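Local coordinates for circadian clock oscillator protein KaiA (Nostoc sp., PDB 1R5Q) that probably stimulates KaiC autophosphorylation in the cyanobacterial circadian clock through its C-terminal domain, which mediates KaiC interaction and homodimerization, at residues 12-17 with 41-46; 16-21 with 54-59; 34-39 with 89-94. All blocks are in the same frame, centred on the assembly; numbering follows the deposited sequence. Where two conformers were deposited one is given.

The three contacts tie together the helices of a four-helix bundle. Interactions 1 and 2 both start from helix 8-24, whose Leu14 faces helix 33-45 and whose Tyr18, one turn on, faces helix 50-67. Interaction 3 takes helix 33-45 across to helix 82-100. Interaction 2 lies nearest the centre of the chain, about 5 Å from it, and is buried. It is also the one with a hydrogen bond between its segments. Interaction 1 is buried too but purely aliphatic. Interaction 3 is only partly buried, and a histidine and an aspartate take part. Phe39 touches Leu14, Asp17 and Tyr18, so this residue of 34-39 connects the neighbourhoods of interactions 1 and 2.

Interaction 1 (12-17 with 41-46); sequences QQLKSD and NAVFCA
Ala42 is the first residue of 41-46 to meet 12-17. Its CB points at the other segment and lies 3.8 Å from Leu14 CD2. A methyl here meets a methyl, with nothing polar involved. The position is partly exposed, so this pair forms the outer part of the contact.

Val43 comes next and is buried. One branch does the touching: CG1 lies 4.1 Å from Leu14 CD1. The Val43 side chain leaves its helix at an angle to the line of approach and slants across that of Leu14. With CG1 anti to the carbonyl carbon (chi1 -61°), the two methyls divide the work. CG1 serves Leu14, while CG2 packs on Leu92 of helix 82-100.

Leu14 thus answers two consecutive residues with its two methyls. CD2 goes to Ala42 and CD1 to Val43. Leu14 and Val43 are also the closest pair along the backbones, their CA atoms 7.9 Å apart. The contact is small, with 115 Å² buried in all, and it is held by dispersion and the exclusion of water.

This is helix-helix packing within the four-helix bundle of the KaiA C-terminal domain. Helix 33-45 is placed here between helix 8-24 and helix 82-100. Ile48, in the loop that follows it, touches both Leu14 and Val43. Lys15, next to Leu14, turns instead to helix 50-67, where it forms salt bridges with Glu59 and Glu63.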
loop_
_atom_site.group_PDB
_atom_site.type_symbol
_atom_site.label_atom_id
_atom_site.label_comp_id
_atom_site.label_asym_id
_atom_site.label_seq_id
_atom_site.Cartn_x
_atom_site.Cartn_y
_atom_site.Cartn_z
ATOM N N GLN A 12 6.506 -8.751 2.814
ATOM C CA GLN A 12 7.376 -8.391 1.688
ATOM C C GLN A 12 6.580 -8.433 0.388
ATOM O O GLN A 12 6.787 -7.603 -0.512
ATOM C CB GLN A 12 8.597 -9.325 1.597
ATOM C CG GLN A 12 9.727 -8.950 2.559
ATOM C CD GLN A 12 10.137 -7.476 2.452
ATOM O OE1 GLN A 12 10.066 -6.716 3.432
ATOM N NE2 GLN A 12 10.564 -7.066 1.261
ATOM N N GLN A 13 5.664 -9.391 0.287
ATOM C CA GLN A 13 4.816 -9.487 -0.896
ATOM C C GLN A 13 3.924 -8.228 -0.954
ATOM O O GLN A 13 3.736 -7.632 -2.017
ATOM C CB GLN A 13 3.943 -10.747 -0.838
ATOM C CG GLN A 13 4.727 -12.065 -0.993
ATOM C CD GLN A 13 3.852 -13.320 -0.898
ATOM O OE1 GLN A 13 4.323 -14.435 -1.138
ATOM N NE2 GLN A 13 2.578 -13.140 -0.538
ATOM N N LEU A 14 3.373 -7.834 0.195
ATOM C CA LEU A 14 2.519 -6.651 0.252
ATOM C C LEU A 14 3.294 -5.400 -0.137
ATOM O O LEU A 14 2.776 -4.546 -0.846
ATOM C CB LEU A 14 1.922 -6.493 1.655
ATOM C CG LEU A 14 0.886 -7.572 1.965
ATOM C CD1 LEU A 14 0.473 -7.489 3.433
ATOM C CD2 LEU A 14 -0.303 -7.401 1.042
ATOM N N LYS A 15 4.528 -5.284 0.340
ATOM C CA LYS A 15 5.358 -4.141 -0.015
ATOM C C LYS A 15 5.561 -4.142 -1.546
ATOM O O LYS A 15 5.449 -3.105 -2.211
ATOM C CB LYS A 15 6.701 -4.223 0.719
ATOM C CG LYS A 15 7.702 -3.154 0.327
ATOM C CD LYS A 15 8.778 -2.967 1.399
ATOM C CE LYS A 15 9.834 -1.959 0.957
ATOM N NZ LYS A 15 10.806 -1.646 2.055
ATOM N N SER A 16 5.844 -5.316 -2.098
ATOM C CA SER A 16 6.034 -5.433 -3.532
ATOM C C SER A 16 4.773 -4.980 -4.266
ATOM O O SER A 16 4.855 -4.238 -5.243
ATOM C CB SER A 16 6.375 -6.883 -3.919
ATOM O OG SER A 16 6.132 -7.097 -5.301
ATOM N N ASP A 17 3.612 -5.422 -3.789
ATOM C CA ASP A 17 2.337 -5.066 -4.416
ATOM C C ASP A 17 2.059 -3.559 -4.359
ATOM O O ASP A 17 1.566 -2.970 -5.337
ATOM C CB ASP A 17 1.191 -5.816 -3.731
ATOM C CG ASP A 17 1.258 -7.343 -3.943
ATOM O OD1 ASP A 17 0.549 -8.061 -3.219
ATOM O OD2 ASP A 17 2.000 -7.822 -4.831
ATOM N N ASN A 41 -7.871 -6.233 0.036
ATOM C CA ASN A 41 -8.421 -7.490 0.531
ATOM C C ASN A 41 -7.371 -8.293 1.312
ATOM O O ASN A 41 -7.690 -8.949 2.306
ATOM C CB ASN A 41 -8.988 -8.284 -0.652
ATOM C CG ASN A 41 -9.776 -9.511 -0.215
ATOM O OD1 ASN A 41 -9.284 -10.634 -0.304
ATOM N ND2 ASN A 41 -11.007 -9.298 0.253
ATOM N N ALA A 42 -6.116 -8.213 0.891
ATOM C CA ALA A 42 -5.052 -8.941 1.566
ATOM C C ALA A 42 -4.711 -8.367 2.934
ATOM O O ALA A 42 -4.532 -9.129 3.880
ATOM C CB ALA A 42 -3.788 -8.990 0.688
ATOM N N VAL A 43 -4.594 -7.037 3.052
ATOM C CA VAL A 43 -4.260 -6.431 4.345
ATOM C C VAL A 43 -5.455 -6.581 5.282
ATOM O O VAL A 43 -5.295 -6.686 6.499
ATOM C CB VAL A 43 -3.869 -4.909 4.222
ATOM C CG1 VAL A 43 -2.638 -4.754 3.340
ATOM C CG2 VAL A 43 -4.997 -4.119 3.629
ATOM N N PHE A 44 -6.644 -6.589 4.683
ATOM C CA PHE A 44 -7.919 -6.757 5.378
ATOM C C PHE A 44 -7.956 -8.188 5.946
ATOM O O PHE A 44 -8.167 -8.386 7.130
ATOM C CB PHE A 44 -9.041 -6.567 4.365
ATOM C CG PHE A 44 -10.432 -6.743 4.919
ATOM C CD1 PHE A 44 -10.885 -5.974 5.985
ATOM C CD2 PHE A 44 -11.315 -7.631 4.314
ATOM C CE1 PHE A 44 -12.197 -6.079 6.438
ATOM C CE2 PHE A 44 -12.626 -7.746 4.753
ATOM C CZ PHE A 44 -13.073 -6.964 5.821
ATOM N N CYS A 45 -7.737 -9.179 5.089
ATOM C CA CYS A 45 -7.748 -10.577 5.543
ATOM C C CYS A 45 -6.655 -10.946 6.551
ATOM O O CYS A 45 -6.881 -11.803 7.402
ATOM C CB CYS A 45 -7.650 -11.507 4.343
ATOM S SG CYS A 45 -9.132 -11.448 3.388
ATOM N N ALA A 46 -5.481 -10.316 6.466
ATOM C CA ALA A 46 -4.390 -10.613 7.396
ATOM C C ALA A 46 -4.367 -9.769 8.676
ATOM O O ALA A 46 -3.451 -9.906 9.482
ATOM C CB ALA A 46 -3.038 -10.505 6.681
#

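Interaction 2 (16-21 with 54-59); sequences SDYRQI and IEIHME
Tyr18 and His57 join helix 8-24 to helix 50-67 through a hydrogen bond. Tyr18 OH lies 2.7 Å from His57 ND1, and either atom could be the donor. The bond is short, and both residues are buried. It pairs the phenol oxygen with a ring nitrogen inside the domain, where an unpaired polar atom would be costly. It should also limit rotation of the imidazole, since ND1 has a fixed partner.

The same two rings also meet rim to rim, and neither covers the face of the other. Their centroids are 5.7 Å apart and their planes are inclined at 67°. Each ring is approached at its edge, near its plane: the phenol by ND1, the imidazole by the tyrosine hydroxyl. ND1 also lies 3.4 Å from Tyr18 CE2. The phenol reaches across because CG of Tyr18 is anti to the backbone N (chi1 -167°). A similar first torsion in His57 (chi1 -179°) carries the imidazole out toward the tyrosine hydroxyl.

The apolar part belongs to Ile56. Its CG2 methyl sits 4.0 Å from Tyr18 CB and equally close to CD2, approaching the ring obliquely. Ile56 thus packs at the root of the tyrosine, while His57 engages its hydroxyl end.

Other helices complete the surroundings. Thr84, Leu85 and Ile88 of helix 82-100 touch Tyr18, and Leu85 also touches His57. From helix 33-45, the ring of Phe39 meets that of Tyr18. The tyrosine therefore stands among all four helices of the bundle.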
loop_
_atom_site.group_PDB
_atom_site.type_symbol
_atom_site.label_atom_id
_atom_site.label_comp_id
_atom_site.label_asym_id
_atom_site.label_seq_id
_atom_site.Cartn_x
_atom_site.Cartn_y
_atom_site.Cartn_z
ATOM N N SER A 16 5.844 -5.316 -2.098
ATOM C CA SER A 16 6.034 -5.433 -3.532
ATOM C C SER A 16 4.773 -4.980 -4.266
ATOM O O SER A 16 4.855 -4.238 -5.243
ATOM C CB SER A 16 6.375 -6.883 -3.919
ATOM O OG SER A 16 6.132 -7.097 -5.301
ATOM N N ASP A 17 3.612 -5.422 -3.789
ATOM C CA ASP A 17 2.337 -5.066 -4.416
ATOM C C ASP A 17 2.059 -3.559 -4.359
ATOM O O ASP A 17 1.566 -2.970 -5.337
ATOM C CB ASP A 17 1.191 -5.816 -3.731
ATOM C CG ASP A 17 1.258 -7.343 -3.943
ATOM O OD1 ASP A 17 0.549 -8.061 -3.219
ATOM O OD2 ASP A 17 2.000 -7.822 -4.831
ATOM N N TYR A 18 2.372 -2.958 -3.211
ATOM C CA TYR A 18 2.152 -1.536 -2.976
ATOM C C TYR A 18 3.082 -0.729 -3.871
ATOM O O TYR A 18 2.703 0.335 -4.353
ATOM C CB TYR A 18 2.417 -1.174 -1.506
ATOM C CG TYR A 18 1.911 0.208 -1.110
ATOM C CD1 TYR A 18 0.547 0.447 -0.941
ATOM C CD2 TYR A 18 2.792 1.287 -0.959
ATOM C CE1 TYR A 18 0.063 1.739 -0.630
ATOM C CE2 TYR A 18 2.324 2.571 -0.658
ATOM C CZ TYR A 18 0.951 2.784 -0.492
ATOM O OH TYR A 18 0.478 4.028 -0.171
ATOM N N ARG A 19 4.297 -1.234 -4.082
ATOM C CA ARG A 19 5.261 -0.547 -4.949
ATOM C C ARG A 19 4.630 -0.406 -6.340
ATOM O O ARG A 19 4.641 0.670 -6.935
ATOM C CB ARG A 19 6.573 -1.343 -5.057
ATOM C CG ARG A 19 7.553 -0.747 -6.075
ATOM C CD ARG A 19 8.789 -1.617 -6.289
ATOM N NE ARG A 19 9.654 -1.647 -5.115
ATOM C CZ ARG A 19 9.818 -2.722 -4.348
ATOM N NH1 ARG A 19 9.170 -3.850 -4.645
ATOM N NH2 ARG A 19 10.621 -2.671 -3.286
ATOM N N GLN A 20 4.080 -1.500 -6.854
ATOM C CA GLN A 20 3.434 -1.475 -8.162
ATOM C C GLN A 20 2.218 -0.521 -8.198
ATOM O O GLN A 20 1.925 0.069 -9.242
ATOM C CB GLN A 20 3.027 -2.897 -8.580
ATOM C CG GLN A 20 4.220 -3.825 -8.951
ATOM C CD GLN A 20 5.234 -3.165 -9.909
ATOM O OE1 GLN A 20 4.859 -2.581 -10.937
ATOM N NE2 GLN A 20 6.529 -3.258 -9.569
ATOM N N ILE A 21 1.515 -0.357 -7.072
ATOM C CA ILE A 21 0.371 0.569 -7.036
ATOM C C ILE A 21 0.914 1.999 -7.132
ATOM O O ILE A 21 0.406 2.829 -7.899
ATOM C CB ILE A 21 -0.462 0.418 -5.713
ATOM C CG1 ILE A 21 -1.231 -0.907 -5.737
ATOM C CG2 ILE A 21 -1.444 1.624 -5.544
ATOM C CD1 ILE A 21 -1.764 -1.359 -4.369
ATOM N N ILE A 54 1.515 2.215 6.609
ATOM C CA ILE A 54 2.119 3.525 6.489
ATOM C C ILE A 54 3.624 3.382 6.411
ATOM O O ILE A 54 4.288 4.146 5.711
ATOM C CB ILE A 54 1.725 4.443 7.668
ATOM C CG1 ILE A 54 0.226 4.773 7.580
ATOM C CG2 ILE A 54 2.553 5.728 7.641
ATOM C CD1 ILE A 54 -0.257 5.769 8.622
ATOM N N GLU A 55 4.162 2.387 7.118
ATOM C CA GLU A 55 5.599 2.162 7.119
ATOM C C GLU A 55 6.060 1.664 5.749
ATOM O O GLU A 55 7.106 2.074 5.264
ATOM C CB GLU A 55 5.975 1.167 8.216
ATOM C CG GLU A 55 7.430 1.228 8.597
ATOM C CD GLU A 55 7.800 0.143 9.570
ATOM O OE1 GLU A 55 8.046 -1.005 9.120
ATOM O OE2 GLU A 55 7.828 0.442 10.785
ATOM N N ILE A 56 5.276 0.788 5.132
ATOM C CA ILE A 56 5.587 0.281 3.803
ATOM C C ILE A 56 5.623 1.474 2.832
ATOM O O ILE A 56 6.552 1.603 2.027
ATOM C CB ILE A 56 4.543 -0.760 3.353
ATOM C CG1 ILE A 56 4.788 -2.084 4.101
ATOM C CG2 ILE A 56 4.618 -0.988 1.847
ATOM C CD1 ILE A 56 3.715 -3.112 3.896
ATOM N N HIS A 57 4.625 2.353 2.929
ATOM C CA HIS A 57 4.560 3.553 2.085
ATOM C C HIS A 57 5.881 4.353 2.175
ATOM O O HIS A 57 6.534 4.617 1.160
ATOM C CB HIS A 57 3.406 4.463 2.547
ATOM C CG HIS A 57 3.247 5.704 1.717
ATOM N ND1 HIS A 57 2.495 5.737 0.560
ATOM C CD2 HIS A 57 3.763 6.948 1.867
ATOM C CE1 HIS A 57 2.557 6.948 0.032
ATOM N NE2 HIS A 57 3.320 7.702 0.806
ATOM N N MET A 58 6.253 4.736 3.395
ATOM C CA MET A 58 7.470 5.503 3.626
ATOM C C MET A 58 8.739 4.795 3.138
ATOM O O MET A 58 9.646 5.425 2.589
ATOM C CB MET A 58 7.608 5.829 5.114
ATOM C CG MET A 58 6.494 6.715 5.648
ATOM S SD MET A 58 6.162 8.136 4.557
ATOM C CE MET A 58 7.543 9.255 5.018
ATOM N N GLU A 59 8.811 3.487 3.338
ATOM C CA GLU A 59 9.980 2.751 2.903
ATOM C C GLU A 59 10.128 2.807 1.384
ATOM O O GLU A 59 11.237 2.977 0.871
ATOM C CB GLU A 59 9.896 1.294 3.360
ATOM C CG GLU A 59 10.005 1.122 4.867
ATOM C CD GLU A 59 10.098 -0.338 5.281
ATOM O OE1 GLU A 59 10.103 -1.221 4.382
ATOM O OE2 GLU A 59 10.167 -0.597 6.504
#

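Interaction 3 (34-39 with 89-94)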
loop_
_atom_site.group_PDB
_atom_site.type_symbol
_atom_site.label_atom_id
_atom_site.label_comp_id
_atom_site.label_asym_id
_atom_site.label_seq_id
_atom_site.Cartn_x
_atom_site.Cartn_y
_atom_site.Cartn_z
ATOM N N GLU A 34 -7.898 -2.894 -9.868
ATOM C CA GLU A 34 -7.764 -4.272 -9.413
ATOM C C GLU A 34 -6.555 -4.475 -8.518
ATOM O O GLU A 34 -6.592 -5.286 -7.600
ATOM C CB GLU A 34 -7.681 -5.221 -10.613
ATOM C CG GLU A 34 -8.931 -6.073 -10.779
ATOM C CD GLU A 34 -9.223 -6.908 -9.538
ATOM O OE1 GLU A 34 -8.439 -7.846 -9.263
ATOM O OE2 GLU A 34 -10.225 -6.618 -8.836
ATOM N N LYS A 35 -5.477 -3.754 -8.793
ATOM C CA LYS A 35 -4.287 -3.885 -7.966
ATOM C C LYS A 35 -4.608 -3.392 -6.559
ATOM O O LYS A 35 -4.205 -4.001 -5.571
ATOM C CB LYS A 35 -3.135 -3.048 -8.521
ATOM C CG LYS A 35 -2.476 -3.600 -9.773
ATOM C CD LYS A 35 -1.333 -2.682 -10.232
ATOM C CE LYS A 35 -0.713 -3.185 -11.534
ATOM N NZ LYS A 35 0.260 -2.218 -12.104
ATOM N N ILE A 36 -5.339 -2.287 -6.484
ATOM C CA ILE A 36 -5.708 -1.695 -5.205
ATOM C C ILE A 36 -6.719 -2.567 -4.478
ATOM O O ILE A 36 -6.608 -2.781 -3.280
ATOM C CB ILE A 36 -6.302 -0.268 -5.389
ATOM C CG1 ILE A 36 -5.183 0.720 -5.755
ATOM C CG2 ILE A 36 -6.987 0.192 -4.105
ATOM C CD1 ILE A 36 -5.693 2.100 -6.125
ATOM N N ASP A 37 -7.705 -3.073 -5.210
ATOM C CA ASP A 37 -8.724 -3.910 -4.597
ATOM C C ASP A 37 -8.103 -5.170 -4.005
ATOM O O ASP A 37 -8.474 -5.594 -2.917
ATOM C CB ASP A 37 -9.809 -4.270 -5.619
ATOM C CG ASP A 37 -10.796 -3.127 -5.852
ATOM O OD1 ASP A 37 -11.125 -2.400 -4.880
ATOM O OD2 ASP A 37 -11.263 -2.967 -7.002
ATOM N N LYS A 38 -7.136 -5.744 -4.709
ATOM C CA LYS A 38 -6.468 -6.957 -4.238
ATOM C C LYS A 38 -5.583 -6.704 -3.020
ATOM O O LYS A 38 -5.533 -7.530 -2.104
ATOM C CB LYS A 38 -5.625 -7.572 -5.359
ATOM C CG LYS A 38 -6.439 -8.196 -6.476
ATOM C CD LYS A 38 -5.531 -8.924 -7.480
ATOM C CE LYS A 38 -4.684 -10.009 -6.804
ATOM N NZ LYS A 38 -3.835 -10.773 -7.785
ATOM N N PHE A 39 -4.870 -5.576 -3.028
ATOM C CA PHE A 39 -4.003 -5.187 -1.923
ATOM C C PHE A 39 -4.876 -4.971 -0.681
ATOM O O PHE A 39 -4.538 -5.409 0.421
ATOM C CB PHE A 39 -3.245 -3.875 -2.257
ATOM C CG PHE A 39 -2.404 -3.333 -1.105
ATOM C CD1 PHE A 39 -1.139 -3.849 -0.844
ATOM C CD2 PHE A 39 -2.901 -2.339 -0.262
ATOM C CE1 PHE A 39 -0.392 -3.400 0.222
ATOM C CE2 PHE A 39 -2.151 -1.877 0.824
ATOM C CZ PHE A 39 -0.901 -2.405 1.068
ATOM N N LEU A 89 -5.995 4.087 2.354
ATOM C CA LEU A 89 -6.617 4.109 3.673
ATOM C C LEU A 89 -8.134 4.276 3.612
ATOM O O LEU A 89 -8.844 3.701 4.430
ATOM C CB LEU A 89 -5.994 5.193 4.554
ATOM C CG LEU A 89 -4.514 4.980 4.914
ATOM C CD1 LEU A 89 -4.000 6.136 5.771
ATOM C CD2 LEU A 89 -4.358 3.651 5.658
ATOM N N ALA A 90 -8.622 5.064 2.662
ATOM C CA ALA A 90 -10.061 5.272 2.492
ATOM C C ALA A 90 -10.708 3.936 2.088
ATOM O O ALA A 90 -11.794 3.592 2.567
ATOM C CB ALA A 90 -10.328 6.320 1.400
ATOM N N HIS A 91 -10.058 3.210 1.173
ATOM C CA HIS A 91 -10.568 1.908 0.726
ATOM C C HIS A 91 -10.527 0.892 1.859
ATOM O O HIS A 91 -11.423 0.071 1.998
ATOM C CB HIS A 91 -9.753 1.362 -0.452
ATOM C CG HIS A 91 -10.186 1.900 -1.777
ATOM N ND1 HIS A 91 -9.905 3.186 -2.183
ATOM C CD2 HIS A 91 -10.935 1.347 -2.760
ATOM C CE1 HIS A 91 -10.462 3.404 -3.359
ATOM N NE2 HIS A 91 -11.094 2.305 -3.733
ATOM N N LEU A 92 -9.471 0.935 2.657
ATOM C CA LEU A 92 -9.375 0.000 3.759
ATOM C C LEU A 92 -10.479 0.294 4.781
ATOM O O LEU A 92 -11.119 -0.625 5.282
ATOM C CB LEU A 92 -7.989 0.059 4.408
ATOM C CG LEU A 92 -7.703 -1.011 5.475
ATOM C CD1 LEU A 92 -7.951 -2.411 4.885
ATOM C CD2 LEU A 92 -6.265 -0.892 5.962
ATOM N N CYS A 93 -10.705 1.572 5.078
ATOM C CA CYS A 93 -11.753 1.955 6.030
ATOM C C CYS A 93 -13.117 1.425 5.609
ATOM O O CYS A 93 -13.882 0.910 6.427
ATOM C CB CYS A 93 -11.853 3.480 6.147
ATOM S SG CYS A 93 -10.528 4.244 7.075
ATOM N N GLU A 94 -13.419 1.568 4.328
ATOM C CA GLU A 94 -14.692 1.125 3.811
ATOM C C GLU A 94 -14.836 -0.393 3.854
ATOM O O GLU A 94 -15.934 -0.887 4.055
ATOM C CB GLU A 94 -14.915 1.663 2.395
ATOM C CG GLU A 94 -15.214 3.200 2.351
ATOM C CD GLU A 94 -16.529 3.591 3.055
ATOM O OE1 GLU A 94 -16.482 4.379 4.028
ATOM O OE2 GLU A 94 -17.610 3.114 2.631
#
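The first torsion of His91 (chi1 -84°) sends its imidazole toward helix 33-45, where Ile36 and Asp37 receive it. With CG1 of Ile36 beside the backbone N (chi1 -73°), CG2 is anti to that N and faces His91.

Ile36 CG2 lies over one face of the imidazole, displaced toward the rim. Its nearest ring atom is His91 CG, at 4.3 Å. This is loose van der Waals packing of a methyl on a flat ring. Asp37 comes in obliquely, with OD1 4.3 Å from His91 CD2.

The polar ends have other partners. Asp37 OD2 forms a salt bridge with Lys33, and His91 ND1 is hydrogen-bonded to the carbonyl oxygen of Asp87, one turn earlier in its own helix. Ile36 also touches Ile21 of helix 8-24, and His91 touches Ile40.

Helices 33-45 and 82-100 are therefore joined here by a methyl-on-ring contact, with a carboxylate close by, in a partly exposed part of the bundle. A carbonyl oxygen can only accept, so ND1 should carry a proton. Any further protonation would be at His91 NE2, 4.8 Å from Asp37 OD1 and not in contact with it. The carboxylate could favour this weakly, and Lys33 would offset part of the effect.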